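Local coordinates for protein acetylornithine aminotransferase (Aquifex aeolicus, PDB 2EH6) that catalyses the pyridoxal-phosphate-dependent transfer of an amino group from N(2)-acetyl-L-ornithine to 2-oxoglutarate, a step of arginine biosynthesis, as a homodimer, at residues Lys233-Lys241 with Ala251-Ala259; Lys117-His128 with Leu168-Glu179. One frame throughout, in Å; residues are numbered along the deposited sequence.

Contacts 1 and 2 are two strand pairings of one mixed seven-stranded sheet, the central sheet of the large domain in this class-III aminotransferase. Contact 1 pairs strands 236-239 and 250-255 antiparallel; contact 2 pairs 119-123 and 173-178 in parallel, and strand 208-212 lies between the two pairs. Their centres are 16 Å apart, and their nearest atoms about 6 Å, so they do not touch directly. Pyridoxal phosphate joins them instead. Contact 1 supplies Lys-241, bonded to the cofactor through NZ, whereas contact 2 brings Phe-127, His-128 and Glu-179 to the pyridine ring and its methyl group. Asp-212, at the end of the intervening strand, is hydrogen-bonded to His-128.

Contact 1: residues Lys233-Lys241 with Ala251-Ala259; sequences KPDVIALAK and AILAREEVA. With PLP (pyridoxal-5'-phosphate), chain C.
The beta hairpin whose first strand, 236-239, leads into the cofactor lysine of this PLP-dependent transferase has strand 250-255 as its second arm, which runs antiparallel to both its neighbours in the large-domain sheet, 236-239 and 87-92. The axes of 236-239 and 251-255 run at 161°, and two hydrogen-bonded pairs, Ile-237 with Leu-253 and Leu-239 with Ala-251, set the register. The shortest rung joins Leu-239 N to Ala-251 O at 2.7 Å.

On one face Val-236 CG2 meets Ala-254 CB at 3.8 Å and also reaches Val-258 CG1 of the following helix, the two valines meeting roughly perpendicular; helix 95-112 covers Ile-252, Ala-254 and Val-258. On the other face Ile-237 runs alongside Leu-253, with CG1 of the isoleucine against CB of the leucine. Beyond strand 236-239 the chain continues to Lys-241, whose NZ is covalently bonded to PLP C4A at 1.4 Å, as expected for an internal aldimine.

At the open end of the hairpin, away from Lys-241, a salt-bridge network ties the two strands. Arg-255 CG sits between the backbone N and the carbonyl carbon (chi1 62°), and the extended chain beyond it lies alongside Asp-235. Two acids meet the guanidinium edge in its plane, Asp-235 OD1 at NE and Glu-257 OE1 at NH1 and NH2. Val-258 CG2 lies over one face. Asp-235 OD2 is held by Leu-209 N of the neighbouring strand. Arg-255 NE, in turn, donates to the anti lone pair of Asp-235 OD1 at 2.6 Å, with an N-H...O angle of 171°.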
loop_
_atom_site.group_PDB
_atom_site.type_symbol
_atom_site.label_atom_id
_atom_site.label_comp_id
_atom_site.label_asym_id
_atom_site.label_seq_id
_atom_site.Cartn_x
_atom_site.Cartn_y
_atom_site.Cartn_z
ATOM N N LYS A 233 12.376 -1.170 -24.255
ATOM C CA LYS A 233 11.572 0.045 -24.306
ATOM C C LYS A 233 10.169 -0.229 -23.777
ATOM O O LYS A 233 9.190 -0.206 -24.522
ATOM C CB LYS A 233 11.501 0.565 -25.744
ATOM C CG LYS A 233 12.854 0.947 -26.321
ATOM C CD LYS A 233 12.737 1.352 -27.783
ATOM C CE LYS A 233 14.080 1.817 -28.327
ATOM N NZ LYS A 233 15.139 0.780 -28.134
ATOM N N PRO A 234 10.057 -0.490 -22.467
ATOM C CA PRO A 234 8.765 -0.771 -21.839
ATOM C C PRO A 234 7.773 0.385 -21.891
ATOM O O PRO A 234 8.149 1.558 -21.852
ATOM C CB PRO A 234 9.157 -1.141 -20.406
ATOM C CG PRO A 234 10.394 -0.314 -20.173
ATOM C CD PRO A 234 11.147 -0.505 -21.469
ATOM N N ASP A 235 6.493 0.046 -21.986
ATOM C CA ASP A 235 5.447 1.050 -22.021
ATOM C C ASP A 235 5.153 1.477 -20.582
ATOM O O ASP A 235 4.788 2.623 -20.321
ATOM C CB ASP A 235 4.198 0.463 -22.679
ATOM C CG ASP A 235 4.461 0.006 -24.108
ATOM O OD1 ASP A 235 4.634 0.879 -24.977
ATOM O OD2 ASP A 235 4.512 -1.215 -24.358
ATOM N N VAL A 236 5.322 0.541 -19.653
ATOM C CA VAL A 236 5.090 0.813 -18.237
ATOM C C VAL A 236 6.021 -0.026 -17.365
ATOM O O VAL A 236 6.311 -1.178 -17.682
ATOM C CB VAL A 236 3.639 0.462 -17.812
ATOM C CG1 VAL A 236 3.394 0.918 -16.371
ATOM C CG2 VAL A 236 2.631 1.112 -18.749
ATOM N N ILE A 237 6.507 0.559 -16.275
ATOM C CA ILE A 237 7.332 -0.200 -15.338
ATOM C C ILE A 237 6.789 0.076 -13.938
ATOM O O ILE A 237 6.202 1.131 -13.694
ATOM C CB ILE A 237 8.834 0.190 -15.395
ATOM C CG1 ILE A 237 9.027 1.653 -15.005
ATOM C CG2 ILE A 237 9.388 -0.092 -16.797
ATOM C CD1 ILE A 237 10.487 2.046 -14.854
ATOM N N ALA A 238 6.962 -0.885 -13.037
ATOM C CA ALA A 238 6.501 -0.733 -11.660
ATOM C C ALA A 238 7.735 -0.684 -10.768
ATOM O O ALA A 238 8.693 -1.422 -10.988
ATOM C CB ALA A 238 5.603 -1.911 -11.269
ATOM N N LEU A 239 7.710 0.192 -9.770
ATOM C CA LEU A 239 8.840 0.351 -8.860
ATOM C C LEU A 239 8.363 0.392 -7.420
ATOM O O LEU A 239 7.225 0.758 -7.155
ATOM C CB LEU A 239 9.576 1.662 -9.155
ATOM C CG LEU A 239 10.199 1.867 -10.536
ATOM C CD1 LEU A 239 10.479 3.346 -10.735
ATOM C CD2 LEU A 239 11.476 1.037 -10.675
ATOM N N ALA A 240 9.252 0.027 -6.500
ATOM C CA ALA A 240 8.956 0.063 -5.072
ATOM C C ALA A 240 10.185 -0.391 -4.296
ATOM O O ALA A 240 11.317 -0.153 -4.714
ATOM C CB ALA A 240 7.756 -0.826 -4.743
ATOM N N LYS A 241 9.957 -1.052 -3.169
ATOM C CA LYS A 241 11.038 -1.532 -2.325
ATOM C C LYS A 241 12.189 -0.531 -2.154
ATOM O O LYS A 241 12.027 0.504 -1.500
ATOM C CB LYS A 241 11.560 -2.876 -2.855
ATOM C CG LYS A 241 10.543 -4.020 -2.703
ATOM C CD LYS A 241 11.188 -5.397 -2.797
ATOM C CE LYS A 241 10.218 -6.512 -2.362
ATOM N NZ LYS A 241 9.319 -6.845 -3.491
ATOM N N ALA A 251 5.457 3.054 -7.241
ATOM C CA ALA A 251 5.124 3.908 -8.369
ATOM C C ALA A 251 5.157 3.172 -9.682
ATOM O O ALA A 251 5.776 2.112 -9.812
ATOM C CB ALA A 251 6.090 5.091 -8.437
ATOM N N ILE A 252 4.449 3.727 -10.656
ATOM C CA ILE A 252 4.503 3.179 -11.992
ATOM C C ILE A 252 4.943 4.370 -12.824
ATOM O O ILE A 252 4.608 5.520 -12.512
ATOM C CB ILE A 252 3.145 2.662 -12.520
ATOM C CG1 ILE A 252 2.103 3.776 -12.513
ATOM C CG2 ILE A 252 2.704 1.454 -11.715
ATOM C CD1 ILE A 252 0.837 3.405 -13.291
ATOM N N LEU A 253 5.740 4.091 -13.844
ATOM C CA LEU A 253 6.223 5.116 -14.749
ATOM C C LEU A 253 5.760 4.597 -16.097
ATOM O O LEU A 253 6.006 3.439 -16.435
ATOM C CB LEU A 253 7.754 5.205 -14.701
ATOM C CG LEU A 253 8.412 6.444 -15.323
ATOM C CD1 LEU A 253 9.903 6.422 -15.037
ATOM C CD2 LEU A 253 8.145 6.488 -16.822
ATOM N N ALA A 254 5.069 5.442 -16.852
ATOM C CA ALA A 254 4.551 5.045 -18.157
ATOM C C ALA A 254 4.865 6.104 -19.195
ATOM O O ALA A 254 4.796 7.299 -18.915
ATOM C CB ALA A 254 3.036 4.832 -18.076
ATOM N N ARG A 255 5.207 5.672 -20.402
ATOM C CA ARG A 255 5.509 6.646 -21.435
ATOM C C ARG A 255 4.267 7.508 -21.660
ATOM O O ARG A 255 3.134 7.065 -21.436
ATOM C CB ARG A 255 5.973 5.944 -22.722
ATOM C CG ARG A 255 4.978 5.016 -23.377
ATOM C CD ARG A 255 5.661 4.261 -24.524
ATOM N NE ARG A 255 4.718 3.458 -25.293
ATOM C CZ ARG A 255 3.786 3.962 -26.096
ATOM N NH1 ARG A 255 3.671 5.277 -26.247
ATOM N NH2 ARG A 255 2.955 3.149 -26.734
ATOM N N GLU A 256 4.505 8.755 -22.058
ATOM C CA GLU A 256 3.466 9.758 -22.304
ATOM C C GLU A 256 2.128 9.301 -22.872
ATOM O O GLU A 256 1.071 9.624 -22.326
ATOM C CB GLU A 256 4.014 10.842 -23.233
ATOM C CG GLU A 256 4.991 11.800 -22.607
ATOM C CD GLU A 256 4.346 12.709 -21.587
ATOM O OE1 GLU A 256 3.114 12.910 -21.639
ATOM O OE2 GLU A 256 5.083 13.239 -20.739
ATOM N N GLU A 257 2.167 8.577 -23.984
ATOM C CA GLU A 257 0.934 8.138 -24.624
ATOM C C GLU A 257 0.055 7.228 -23.778
ATOM O O GLU A 257 -1.168 7.345 -23.807
ATOM C CB GLU A 257 1.233 7.445 -25.949
ATOM C CG GLU A 257 -0.021 6.912 -26.614
ATOM C CD GLU A 257 0.261 6.195 -27.902
ATOM O OE1 GLU A 257 1.314 5.528 -27.993
ATOM O OE2 GLU A 257 -0.580 6.285 -28.818
ATOM N N VAL A 258 0.664 6.313 -23.037
ATOM C CA VAL A 258 -0.123 5.417 -22.204
ATOM C C VAL A 258 -0.608 6.169 -20.963
ATOM O O VAL A 258 -1.772 6.063 -20.576
ATOM C CB VAL A 258 0.702 4.177 -21.793
ATOM C CG1 VAL A 258 -0.139 3.249 -20.926
ATOM C CG2 VAL A 258 1.174 3.437 -23.037
ATOM N N ALA A 259 0.285 6.951 -20.363
ATOM C CA ALA A 259 -0.036 7.719 -19.166
ATOM C C ALA A 259 -1.281 8.581 -19.324
ATOM O O ALA A 259 -1.977 8.869 -18.346
ATOM C CB ALA A 259 1.151 8.591 -18.776
HETATM N N1 PLP C . 6.659 -7.538 -7.563
HETATM C C2 PLP C . 7.943 -7.927 -7.444
HETATM C C2A PLP C . 8.754 -8.244 -8.674
HETATM C C3 PLP C . 8.539 -8.040 -6.172
HETATM O O3 PLP C . 9.842 -8.434 -6.048
HETATM C C4 PLP C . 7.753 -7.734 -5.011
HETATM C C4A PLP C . 8.383 -7.840 -3.674
HETATM C C5 PLP C . 6.370 -7.323 -5.192
HETATM C C6 PLP C . 5.872 -7.241 -6.501
HETATM C C5A PLP C . 5.482 -6.991 -4.004
HETATM O O4P PLP C . 5.860 -5.721 -3.471
HETATM P P PLP C . 4.919 -5.375 -2.194
HETATM O O1P PLP C . 5.338 -4.056 -1.666
HETATM O O2P PLP C . 3.377 -5.312 -2.596
HETATM O O3P PLP C . 5.124 -6.505 -1.066
HETATM O O HOH W 1 3.250 0.189 -27.630
#

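Contact 2: residues Lys117-His128 with Leu168-Glu179; sequences KWKFISFENSFH and LLDEETAGIIIE. With PLP (pyridoxal-5'-phosphate), chain C.
Glu-172 O accepts two backbone donors from the opposite segment, Trp-118 N at 2.9 Å and Lys-119 N at 3.0 Å, the second bond being the straighter (169° against 135°). In the conformer described, the same glutamate's OE1 takes Trp-118 NE1 on its anti lone pair, tilted from the indole plane. Lys-119 O then receives Ala-174 N at 2.7 Å and, weakly, Gly-175 N; the register shifts by one between Lys-119 and Phe-120, a beta bulge in an otherwise parallel pairing.

Phe-120 has Ala-174 CB over one ring face, while Ile-121 CD1 reaches CB of both Leu-168 and Leu-169. Farther along, Ile-177 CG2 makes a CH-pi contact with the His-128 ring, 3.8 Å from its centroid. The imidazole is held at both nitrogens: ND1 is hydrogen-bonded to Asp-212, and NE2 lies 2.6 Å from a water that also links Phe-123 N and Ile-177 O.

Glu-179 CG stands beside the backbone N (chi1 -62°), and the chain extended beyond it brings OE2 to Phe-127 N at 3.0 Å, from above the carboxylate plane. OE1 approaches PLP C2A at 3.4 Å. A leucine here would probably leave Phe-127 N without its acceptor and the backbone there, just after the 123-126 turn, less firmly placed beside the cofactor. First-shell residues are thus tied to one another, consistent with fixing the pocket around the pyridine ring.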
loop_
_atom_site.group_PDB
_atom_site.type_symbol
_atom_site.label_atom_id
_atom_site.label_comp_id
_atom_site.label_asym_id
_atom_site.label_seq_id
_atom_site.Cartn_x
_atom_site.Cartn_y
_atom_site.Cartn_z
ATOM N N LYS A 117 -9.011 -5.046 -25.643
ATOM C CA LYS A 117 -7.871 -5.814 -25.158
ATOM C C LYS A 117 -7.886 -5.709 -23.640
ATOM O O LYS A 117 -7.754 -4.620 -23.091
ATOM C CB LYS A 117 -6.564 -5.239 -25.702
ATOM C CG LYS A 117 -6.453 -5.269 -27.210
ATOM C CD LYS A 117 -5.092 -4.772 -27.650
ATOM C CE LYS A 117 -4.890 -4.954 -29.138
ATOM N NZ LYS A 117 -3.480 -4.687 -29.519
ATOM N N TRP A 118 -8.057 -6.836 -22.964
ATOM C CA TRP A 118 -8.107 -6.818 -21.512
ATOM C C TRP A 118 -7.365 -7.971 -20.847
ATOM O O TRP A 118 -7.322 -8.055 -19.619
ATOM C CB TRP A 118 -9.565 -6.807 -21.033
ATOM C CG TRP A 118 -10.335 -7.949 -21.630
ATOM C CD1 TRP A 118 -10.906 -7.991 -22.870
ATOM C CD2 TRP A 118 -10.527 -9.249 -21.058
ATOM N NE1 TRP A 118 -11.437 -9.236 -23.108
ATOM C CE2 TRP A 118 -11.220 -10.028 -22.012
ATOM C CE3 TRP A 118 -10.178 -9.833 -19.833
ATOM C CZ2 TRP A 118 -11.570 -11.363 -21.778
ATOM C CZ3 TRP A 118 -10.529 -11.161 -19.602
ATOM C CH2 TRP A 118 -11.217 -11.910 -20.571
ATOM N N LYS A 119 -6.780 -8.852 -21.655
ATOM C CA LYS A 119 -6.045 -9.993 -21.125
ATOM C C LYS A 119 -4.569 -9.671 -20.927
ATOM O O LYS A 119 -4.028 -8.749 -21.533
ATOM C CB LYS A 119 -6.163 -11.196 -22.065
ATOM C CG LYS A 119 -7.584 -11.671 -22.315
ATOM C CD LYS A 119 -7.586 -12.918 -23.196
ATOM C CE LYS A 119 -9.005 -13.367 -23.507
ATOM N NZ LYS A 119 -9.010 -14.598 -24.341
ATOM N N PHE A 120 -3.923 -10.450 -20.075
ATOM C CA PHE A 120 -2.510 -10.255 -19.803
ATOM C C PHE A 120 -1.808 -11.589 -19.780
ATOM O O PHE A 120 -2.374 -12.601 -19.361
ATOM C CB PHE A 120 -2.311 -9.572 -18.446
ATOM C CG PHE A 120 -2.799 -8.163 -18.398
ATOM C CD1 PHE A 120 -1.989 -7.117 -18.823
ATOM C CD2 PHE A 120 -4.080 -7.878 -17.947
ATOM C CE1 PHE A 120 -2.450 -5.803 -18.796
ATOM C CE2 PHE A 120 -4.550 -6.574 -17.919
ATOM C CZ PHE A 120 -3.734 -5.533 -18.343
ATOM N N ILE A 121 -0.572 -11.580 -20.250
ATOM C CA ILE A 121 0.254 -12.766 -20.245
ATOM C C ILE A 121 1.388 -12.466 -19.278
ATOM O O ILE A 121 2.105 -11.485 -19.452
ATOM C CB ILE A 121 0.869 -13.047 -21.631
ATOM C CG1 ILE A 121 -0.237 -13.403 -22.632
ATOM C CG2 ILE A 121 1.899 -14.176 -21.522
ATOM C CD1 ILE A 121 0.269 -13.636 -24.048
ATOM N N SER A 122 1.525 -13.283 -18.242
ATOM C CA SER A 122 2.615 -13.103 -17.294
ATOM C C SER A 122 3.390 -14.412 -17.343
ATOM O O SER A 122 3.122 -15.251 -18.204
ATOM C CB SER A 122 2.092 -12.812 -15.881
ATOM O OG SER A 122 1.286 -13.864 -15.395
ATOM N N PHE A 123 4.333 -14.608 -16.430
ATOM C CA PHE A 123 5.136 -15.821 -16.469
ATOM C C PHE A 123 5.127 -16.695 -15.227
ATOM O O PHE A 123 4.862 -16.229 -14.116
ATOM C CB PHE A 123 6.574 -15.442 -16.818
ATOM C CG PHE A 123 6.725 -14.876 -18.196
ATOM C CD1 PHE A 123 6.909 -15.717 -19.291
ATOM C CD2 PHE A 123 6.644 -13.507 -18.411
ATOM C CE1 PHE A 123 7.009 -15.200 -20.583
ATOM C CE2 PHE A 123 6.742 -12.981 -19.698
ATOM C CZ PHE A 123 6.925 -13.832 -20.785
ATOM N N GLU A 124 5.411 -17.976 -15.438
ATOM C CA GLU A 124 5.482 -18.941 -14.354
ATOM C C GLU A 124 6.645 -18.534 -13.456
ATOM O O GLU A 124 7.655 -18.020 -13.940
ATOM C CB GLU A 124 5.721 -20.347 -14.916
ATOM C CG GLU A 124 4.449 -21.053 -15.375
ATOM C CD GLU A 124 4.721 -22.382 -16.059
ATOM O OE1 GLU A 124 5.712 -23.052 -15.698
ATOM O OE2 GLU A 124 3.934 -22.761 -16.950
ATOM N N ASN A 125 6.492 -18.762 -12.153
ATOM C CA ASN A 125 7.516 -18.427 -11.165
ATOM C C ASN A 125 7.639 -16.938 -10.918
ATOM O O ASN A 125 8.568 -16.498 -10.243
ATOM C CB ASN A 125 8.883 -18.956 -11.588
ATOM C CG ASN A 125 8.885 -20.440 -11.797
ATOM O OD1 ASN A 125 8.497 -21.200 -10.914
ATOM N ND2 ASN A 125 9.329 -20.871 -12.972
ATOM N N SER A 126 6.715 -16.161 -11.468
ATOM C CA SER A 126 6.748 -14.721 -11.282
ATOM C C SER A 126 6.068 -14.358 -9.970
ATOM O O SER A 126 5.309 -15.152 -9.407
ATOM C CB SER A 126 6.029 -14.017 -12.428
ATOM O OG SER A 126 4.630 -14.247 -12.361
ATOM N N PHE A 127 6.361 -13.160 -9.480
ATOM C CA PHE A 127 5.751 -12.676 -8.250
ATOM C C PHE A 127 5.520 -11.194 -8.422
ATOM O O PHE A 127 6.474 -10.434 -8.535
ATOM C CB PHE A 127 6.655 -12.891 -7.037
ATOM C CG PHE A 127 5.999 -12.507 -5.749
ATOM C CD1 PHE A 127 5.100 -13.371 -5.132
ATOM C CD2 PHE A 127 6.193 -11.238 -5.209
ATOM C CE1 PHE A 127 4.394 -12.976 -3.997
ATOM C CE2 PHE A 127 5.494 -10.831 -4.077
ATOM C CZ PHE A 127 4.591 -11.700 -3.471
ATOM N N HIS A 128 4.256 -10.780 -8.430
ATOM C CA HIS A 128 3.930 -9.374 -8.628
ATOM C C HIS A 128 3.151 -8.734 -7.483
ATOM O O HIS A 128 2.910 -7.532 -7.493
ATOM C CB HIS A 128 3.154 -9.213 -9.942
ATOM C CG HIS A 128 3.909 -9.691 -11.145
ATOM N ND1 HIS A 128 5.094 -9.116 -11.556
ATOM C CD2 HIS A 128 3.665 -10.707 -12.007
ATOM C CE1 HIS A 128 5.548 -9.762 -12.617
ATOM N NE2 HIS A 128 4.700 -10.731 -12.910
ATOM N N LEU A 168 -0.357 -18.122 -26.252
ATOM C CA LEU A 168 -1.302 -17.438 -25.374
ATOM C C LEU A 168 -1.694 -16.050 -25.860
ATOM O O LEU A 168 -2.646 -15.458 -25.351
ATOM C CB LEU A 168 -0.713 -17.327 -23.959
ATOM C CG LEU A 168 -0.352 -18.625 -23.227
ATOM C CD1 LEU A 168 0.426 -18.299 -21.962
ATOM C CD2 LEU A 168 -1.615 -19.402 -22.891
ATOM N N LEU A 169 -0.970 -15.527 -26.842
ATOM C CA LEU A 169 -1.264 -14.191 -27.339
ATOM C C LEU A 169 -2.320 -14.155 -28.444
ATOM O O LEU A 169 -2.213 -14.862 -29.445
ATOM C CB LEU A 169 0.026 -13.523 -27.824
ATOM C CG LEU A 169 0.013 -11.998 -27.992
ATOM C CD1 LEU A 169 1.441 -11.487 -28.036
ATOM C CD2 LEU A 169 -0.740 -11.604 -29.259
ATOM N N ASP A 170 -3.345 -13.333 -28.242
ATOM C CA ASP A 170 -4.414 -13.165 -29.219
ATOM C C ASP A 170 -4.691 -11.675 -29.354
ATOM O O ASP A 170 -3.969 -10.861 -28.778
ATOM C CB ASP A 170 -5.683 -13.914 -28.795
ATOM C CG ASP A 170 -6.161 -13.533 -27.411
ATOM O OD1 ASP A 170 -6.393 -12.334 -27.162
ATOM O OD2 ASP A 170 -6.313 -14.443 -26.570
ATOM N N GLU A 171 -5.725 -11.314 -30.108
ATOM C CA GLU A 171 -6.046 -9.904 -30.336
ATOM C C GLU A 171 -6.712 -9.220 -29.123
ATOM O O GLU A 171 -6.946 -8.020 -29.101
ATOM C CB GLU A 171 -6.929 -9.788 -31.586
ATOM C CG GLU A 171 -8.234 -10.578 -31.474
ATOM C CD GLU A 171 -7.939 -12.054 -31.599
ATOM O OE1 GLU A 171 -7.203 -12.433 -32.503
ATOM O OE2 GLU A 171 -8.470 -12.822 -30.801
ATOM N N GLU A 172 -7.047 -10.030 -28.098
ATOM C CA GLU A 172 -7.649 -9.443 -26.894
ATOM C C GLU A 172 -6.611 -9.245 -25.779
ATOM O O GLU A 172 -6.917 -8.870 -24.654
ATOM C CB GLU A 172 -8.770 -10.367 -26.408
ATOM C CG GLU A 172 -10.006 -10.330 -27.313
ATOM C CD GLU A 172 -11.088 -11.213 -26.730
ATOM O OE1 GLU A 172 -11.547 -10.928 -25.631
ATOM O OE2 GLU A 172 -11.502 -12.155 -27.404
ATOM N N THR A 173 -5.342 -9.548 -26.119
ATOM C CA THR A 173 -4.261 -9.358 -25.155
ATOM C C THR A 173 -3.881 -7.882 -25.025
ATOM O O THR A 173 -3.513 -7.222 -25.989
ATOM C CB THR A 173 -3.042 -10.154 -25.628
ATOM O OG1 THR A 173 -3.401 -11.532 -25.760
ATOM C CG2 THR A 173 -1.907 -10.035 -24.604
ATOM N N ALA A 174 -3.985 -7.355 -23.807
ATOM C CA ALA A 174 -3.684 -5.952 -23.550
ATOM C C ALA A 174 -2.204 -5.727 -23.300
ATOM O O ALA A 174 -1.657 -4.685 -23.661
ATOM C CB ALA A 174 -4.497 -5.453 -22.357
ATOM N N GLY A 175 -1.556 -6.704 -22.680
ATOM C CA GLY A 175 -0.143 -6.555 -22.401
ATOM C C GLY A 175 0.531 -7.780 -21.831
ATOM O O GLY A 175 -0.118 -8.765 -21.472
ATOM N N ILE A 176 1.855 -7.706 -21.766
ATOM C CA ILE A 176 2.684 -8.774 -21.225
ATOM C C ILE A 176 3.411 -8.200 -20.005
ATOM O O ILE A 176 3.988 -7.113 -20.079
ATOM C CB ILE A 176 3.714 -9.252 -22.270
ATOM C CG1 ILE A 176 2.979 -9.819 -23.491
ATOM C CG2 ILE A 176 4.634 -10.299 -21.660
ATOM C CD1 ILE A 176 3.889 -10.366 -24.570
ATOM N N ILE A 177 3.365 -8.929 -18.890
ATOM C CA ILE A 177 3.991 -8.502 -17.637
ATOM C C ILE A 177 5.181 -9.404 -17.327
ATOM O O ILE A 177 5.046 -10.629 -17.306
ATOM C CB ILE A 177 2.992 -8.605 -16.464
ATOM C CG1 ILE A 177 1.720 -7.822 -16.794
ATOM C CG2 ILE A 177 3.627 -8.069 -15.192
ATOM C CD1 ILE A 177 0.594 -8.035 -15.799
ATOM N N ILE A 178 6.336 -8.812 -17.046
ATOM C CA ILE A 178 7.509 -9.633 -16.781
ATOM C C ILE A 178 8.536 -8.998 -15.848
ATOM O O ILE A 178 8.585 -7.779 -15.699
ATOM C CB ILE A 178 8.205 -9.967 -18.122
ATOM C CG1 ILE A 178 9.313 -11.000 -17.918
ATOM C CG2 ILE A 178 8.763 -8.683 -18.743
ATOM C CD1 ILE A 178 9.926 -11.495 -19.224
ATOM N N GLU A 179 9.348 -9.842 -15.214
ATOM C CA GLU A 179 10.433 -9.376 -14.355
ATOM C C GLU A 179 11.692 -9.700 -15.157
ATOM O O GLU A 179 11.838 -10.828 -15.615
ATOM C CB GLU A 179 10.474 -10.164 -13.039
ATOM C CG GLU A 179 9.237 -10.027 -12.178
ATOM C CD GLU A 179 9.120 -11.147 -11.169
ATOM O OE1 GLU A 179 9.844 -11.122 -10.146
ATOM O OE2 GLU A 179 8.310 -12.065 -11.408
HETATM N N1 PLP C . 6.659 -7.538 -7.563
HETATM C C2 PLP C . 7.943 -7.927 -7.444
HETATM C C2A PLP C . 8.754 -8.244 -8.674
HETATM C C3 PLP C . 8.539 -8.040 -6.172
HETATM O O3 PLP C . 9.842 -8.434 -6.048
HETATM C C4 PLP C . 7.753 -7.734 -5.011
HETATM C C4A PLP C . 8.383 -7.840 -3.674
HETATM C C5 PLP C . 6.370 -7.323 -5.192
HETATM C C6 PLP C . 5.872 -7.241 -6.501
HETATM C C5A PLP C . 5.482 -6.991 -4.004
HETATM O O4P PLP C . 5.860 -5.721 -3.471
HETATM P P PLP C . 4.919 -5.375 -2.194
HETATM O O1P PLP C . 5.338 -4.056 -1.666
HETATM O O2P PLP C . 3.377 -5.312 -2.596
HETATM O O3P PLP C . 5.124 -6.505 -1.066
HETATM O O HOH W 2 -3.391 -7.727 -28.799
HETATM O O HOH W 3 5.521 -12.062 -15.008
HETATM O O HOH W 4 9.683 -13.838 -9.126
#